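Local coordinates for trichothecene 3-O-acetyltransferase (Gibberella zeae, PDB 2RKV), which transfers an acetyl group from acetyl coenzyme A to the 3-hydroxyl of trichothecene mycotoxins such as T-2 toxin and deoxynivalenol, as a BAHD-superfamily acyltransferase, at residues Ile115-Arg119 / Leu138-Asn142; Lys120-Ile124 / Arg402-Glu406. All coordinates share one frame; numbering follows the deposited sequence.

Contact 1: Ile115-Arg119 / Leu138-Asn142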
# COMPACT_ATOMS: atom_id res chain seq x y z
N ILE A 115 -16.30 -8.46 5.11
CA ILE A 115 -17.57 -8.36 4.40
C ILE A 115 -17.36 -8.06 2.91
O ILE A 115 -18.05 -8.64 2.06
CB ILE A 115 -18.47 -7.28 5.05
CG1 ILE A 115 -18.72 -7.63 6.53
CG2 ILE A 115 -19.80 -7.11 4.29
CD1 ILE A 115 -19.46 -6.55 7.30
N ILE A 116 -16.41 -7.17 2.59
CA ILE A 116 -16.28 -6.69 1.21
C ILE A 116 -14.98 -7.09 0.47
O ILE A 116 -14.82 -6.75 -0.71
CB ILE A 116 -16.58 -5.15 1.09
CG1 ILE A 116 -15.72 -4.31 2.04
CG2 ILE A 116 -18.07 -4.86 1.38
CD1 ILE A 116 -14.23 -4.31 1.75
N ALA A 117 -14.10 -7.82 1.14
CA ALA A 117 -12.86 -8.33 0.52
C ALA A 117 -12.90 -9.86 0.38
O ALA A 117 -13.50 -10.54 1.22
CB ALA A 117 -11.63 -7.89 1.31
N PRO A 118 -12.25 -10.40 -0.67
CA PRO A 118 -12.24 -11.86 -0.91
C PRO A 118 -11.28 -12.65 -0.03
O PRO A 118 -11.37 -13.88 0.05
CB PRO A 118 -11.82 -11.96 -2.38
CG PRO A 118 -10.96 -10.77 -2.60
CD PRO A 118 -11.51 -9.67 -1.72
N ARG A 119 -10.36 -11.96 0.64
CA ARG A 119 -9.38 -12.59 1.52
C ARG A 119 -8.85 -11.53 2.48
O ARG A 119 -8.78 -10.36 2.13
CB ARG A 119 -8.22 -13.18 0.70
CG ARG A 119 -7.10 -13.78 1.56
CD ARG A 119 -6.28 -14.78 0.77
NE ARG A 119 -5.15 -15.30 1.52
CZ ARG A 119 -4.47 -16.40 1.20
NH1 ARG A 119 -3.44 -16.79 1.93
NH2 ARG A 119 -4.83 -17.12 0.14
N LEU A 138 -7.09 -11.46 -6.36
CA LEU A 138 -8.45 -11.90 -6.04
C LEU A 138 -9.36 -10.69 -6.10
O LEU A 138 -8.96 -9.60 -5.72
CB LEU A 138 -8.52 -12.53 -4.65
CG LEU A 138 -7.80 -13.86 -4.41
CD1 LEU A 138 -7.72 -14.16 -2.92
CD2 LEU A 138 -8.52 -15.00 -5.12
N LEU A 139 -10.59 -10.89 -6.58
CA LEU A 139 -11.54 -9.79 -6.75
C LEU A 139 -12.87 -10.08 -6.04
O LEU A 139 -13.26 -11.23 -5.90
CB LEU A 139 -11.78 -9.55 -8.24
CG LEU A 139 -10.42 -9.27 -8.90
CD1 LEU A 139 -9.98 -10.40 -9.83
CD2 LEU A 139 -10.34 -7.89 -9.53
N GLN A 140 -13.55 -9.03 -5.60
CA GLN A 140 -14.89 -9.16 -5.05
C GLN A 140 -15.76 -8.02 -5.54
O GLN A 140 -15.37 -6.84 -5.46
CB GLN A 140 -14.86 -9.22 -3.51
CG GLN A 140 -16.22 -9.54 -2.87
CD GLN A 140 -16.09 -10.25 -1.54
OE1 GLN A 140 -15.33 -11.21 -1.42
NE2 GLN A 140 -16.83 -9.78 -0.54
N LEU A 141 -16.92 -8.38 -6.09
CA LEU A 141 -17.94 -7.41 -6.47
C LEU A 141 -19.03 -7.47 -5.41
O LEU A 141 -19.65 -8.51 -5.24
CB LEU A 141 -18.56 -7.76 -7.83
CG LEU A 141 -17.66 -7.57 -9.05
CD1 LEU A 141 -18.32 -8.16 -10.31
CD2 LEU A 141 -17.31 -6.11 -9.26
N ASN A 142 -19.24 -6.37 -4.70
CA ASN A 142 -20.24 -6.30 -3.64
C ASN A 142 -21.39 -5.40 -4.07
O ASN A 142 -21.17 -4.20 -4.30
CB ASN A 142 -19.62 -5.74 -2.36
CG ASN A 142 -18.41 -6.52 -1.90
OD1 ASN A 142 -18.53 -7.55 -1.24
ND2 ASN A 142 -17.21 -6.02 -2.24
O HOH W 1 -15.98 -10.92 2.20

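Contact 2: Lys120-Ile124 / Arg402-Glu406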
# COMPACT_ATOMS: atom_id res chain seq x y z
N LYS A 120 -8.49 -11.94 3.69
CA LYS A 120 -7.96 -11.00 4.68
C LYS A 120 -6.57 -10.49 4.29
O LYS A 120 -5.83 -11.15 3.55
CB LYS A 120 -7.93 -11.63 6.07
CG LYS A 120 -9.32 -11.82 6.67
CD LYS A 120 -9.28 -12.61 7.98
CE LYS A 120 -8.51 -11.86 9.07
NZ LYS A 120 -9.22 -10.63 9.50
N THR A 121 -6.23 -9.30 4.79
CA THR A 121 -4.91 -8.71 4.60
C THR A 121 -3.81 -9.57 5.23
O THR A 121 -2.77 -9.83 4.61
CB THR A 121 -4.87 -7.30 5.22
OG1 THR A 121 -5.76 -6.44 4.50
CG2 THR A 121 -3.46 -6.74 5.18
N LEU A 122 -4.05 -10.00 6.47
CA LEU A 122 -3.06 -10.73 7.23
C LEU A 122 -3.34 -12.23 7.19
O LEU A 122 -4.48 -12.63 6.94
CB LEU A 122 -3.02 -10.22 8.68
CG LEU A 122 -2.71 -8.72 8.82
CD1 LEU A 122 -2.88 -8.24 10.27
CD2 LEU A 122 -1.32 -8.35 8.28
N PRO A 123 -2.30 -13.07 7.42
CA PRO A 123 -2.46 -14.52 7.44
C PRO A 123 -3.16 -15.00 8.72
O PRO A 123 -2.56 -15.69 9.55
CB PRO A 123 -1.02 -15.03 7.38
CG PRO A 123 -0.23 -13.96 8.05
CD PRO A 123 -0.90 -12.67 7.65
N ILE A 124 -4.42 -14.61 8.85
CA ILE A 124 -5.23 -14.90 10.03
C ILE A 124 -6.51 -15.59 9.56
O ILE A 124 -7.15 -15.14 8.61
CB ILE A 124 -5.60 -13.60 10.81
CG1 ILE A 124 -4.35 -12.94 11.39
CG2 ILE A 124 -6.65 -13.88 11.91
CD1 ILE A 124 -4.55 -11.51 11.88
N ARG A 402 -9.03 2.05 1.30
CA ARG A 402 -8.52 0.79 1.80
C ARG A 402 -9.46 0.18 2.84
O ARG A 402 -9.86 0.88 3.79
CB ARG A 402 -7.13 0.96 2.42
CG ARG A 402 -6.38 -0.35 2.43
CD ARG A 402 -5.49 -0.60 3.63
NE ARG A 402 -4.78 -1.86 3.42
CZ ARG A 402 -5.33 -3.07 3.56
NH1 ARG A 402 -6.59 -3.20 3.97
NH2 ARG A 402 -4.61 -4.16 3.30
N PRO A 403 -9.80 -1.11 2.69
CA PRO A 403 -10.54 -1.80 3.76
C PRO A 403 -9.87 -1.77 5.14
O PRO A 403 -8.64 -1.82 5.26
CB PRO A 403 -10.63 -3.25 3.26
CG PRO A 403 -10.67 -3.08 1.75
CD PRO A 403 -9.60 -2.01 1.53
N ILE A 404 -10.70 -1.69 6.17
CA ILE A 404 -10.23 -1.84 7.54
C ILE A 404 -9.84 -3.30 7.81
O ILE A 404 -10.47 -4.23 7.30
CB ILE A 404 -11.29 -1.34 8.56
CG1 ILE A 404 -10.66 -1.09 9.94
CG2 ILE A 404 -12.50 -2.29 8.64
CD1 ILE A 404 -11.53 -0.24 10.87
N PHE A 405 -8.78 -3.47 8.59
CA PHE A 405 -8.37 -4.78 9.07
C PHE A 405 -7.89 -4.63 10.52
O PHE A 405 -8.21 -3.62 11.17
CB PHE A 405 -7.35 -5.45 8.13
CG PHE A 405 -6.04 -4.70 7.96
CD1 PHE A 405 -4.85 -5.23 8.47
CD2 PHE A 405 -5.98 -3.50 7.23
CE1 PHE A 405 -3.63 -4.56 8.29
CE2 PHE A 405 -4.76 -2.83 7.05
CZ PHE A 405 -3.57 -3.37 7.58
N GLU A 406 -7.16 -5.62 11.03
CA GLU A 406 -6.67 -5.53 12.40
C GLU A 406 -5.83 -4.26 12.57
O GLU A 406 -5.08 -3.90 11.67
CB GLU A 406 -5.83 -6.76 12.78
CG GLU A 406 -6.64 -8.04 12.98
CD GLU A 406 -6.99 -8.77 11.68
OE1 GLU A 406 -6.51 -8.35 10.59
OE2 GLU A 406 -7.74 -9.77 11.75
O HOH W 2 -6.34 -9.11 8.07

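Contact 1: Ile115-Arg119 / Leu138-Asn142
Asn142 and Gln140, spaced two apart so that both face the same way from strand 137-144, meet the backbone where helix 113-116 ends. Asn142 ND2 donates to Ile116 O over 2.9 Å, with the donor tilted 18° from the carbonyl plane. Its amide also lies against the beta-branched Ile116, whose CG2 is 3.7 Å from Asn142 CG. The oxygen of that amide is an acceptor: Gln140 NE2 gives an almost straight bond to Asn142 OD1 (2.9 Å, 171°), which lies in the carbonyl plane and uses a lone pair. Gln140 reaches this level because CG stands anti to the backbone N (chi1 -173°) and the chain runs on extended. Its amide rotation is thereby fixed, and OE1 is turned to Pro118, 3.2 Å from Pro118 CA.

The tighter apolar packing is at Pro118. Lacking an N-H and carrying a compact ring, proline suits a turn pressed on a strand; Pro118 CG rests 3.6 Å from Leu138 CB, the two side chains running alongside one another but pointing opposite ways. A buried water at Ala117 donates to Ala117 O and accepts from Gln140 NE2. The looser, partly exposed side is at Arg119: across the contact, Leu138 CD1 meets its aliphatic part, 3.8 Å from Arg119 CB, while Arg119 NH2 bonds Pro133 O.

Ala117 is where helical geometry is lost, so carbonyls at such an end would be expected to need partners outside the helix. Thr151 also bonds Ile116 O, Lys87 bonds Ile115 O, and Ile149 O takes a second bond from Asn142 ND2. Side-chain amides suit this place because each offers both a donor and an acceptor: they join the end of helix 113-116 to strand 137-144 and satisfy buried polar groups.

Contact 2: Lys120-Ile124 / Arg402-Glu406
Thr121 joins the two loops through both branches of its side chain, threonine carrying on one carbon a hydroxyl for the cation and a methyl for the ring. Its OG1 accepts a hydrogen bond from Arg402 NH2 (2.8 Å) and a weak one from NH1, at the edge of the guanidinium. Its methyl, CG2, lies over one face of the Phe405 ring in a CH-pi contact, 4.0 Å from the centroid. Leu122 CD1 comes instead to the edge of that ring, 4.0 Å from Phe405 CD1. Farther along, Lys120 NZ forms a salt bridge with Glu406 OE2 (2.8 Å), met on the syn side; lysine's long chain can curl to a carboxylate, here by turns of 64° and 68° at chi3 and chi4. A water links Glu406 OE1 to Leu122 N.

In the second shell, Arg402 NH1 donates to Pro403 O, and Phe405 CE2 sits above the guanidinium centre, so the planar cation is held both at its edge and over a face. Gln22 also takes a bond from NH1, and Glu113 gives Lys120 a second carboxylate.

Glu113, at the start of helix 113-116, and Gln22, on strand 20-28, flank the contact, while Phe405 and Glu406 extend to Trp231 of strand 229-236 in the other large sheet.

The chain passes directly from Arg119 of contact 1 into Lys120 of contact 2, so one continuous run, Ile115 to Ile124, is held first to strand 137-144 and then to the loop 402-406. The contact centres lie 12 Å apart, and they meet directly where Ile116 CD1 packs 3.8 Å from Pro403 CG. Gln22 serves both, its NE2 donating to Arg119 O and its OE1 accepting from Arg402 NH1. Contact 2 is nearer the trichothecene: the side chain of Leu122 lies about 4 Å from the bound T-2 toxin and lines its pocket, whereas that of Arg119 is about 12 Å away. The side chain of Arg402 is about 11 Å from bound coenzyme A.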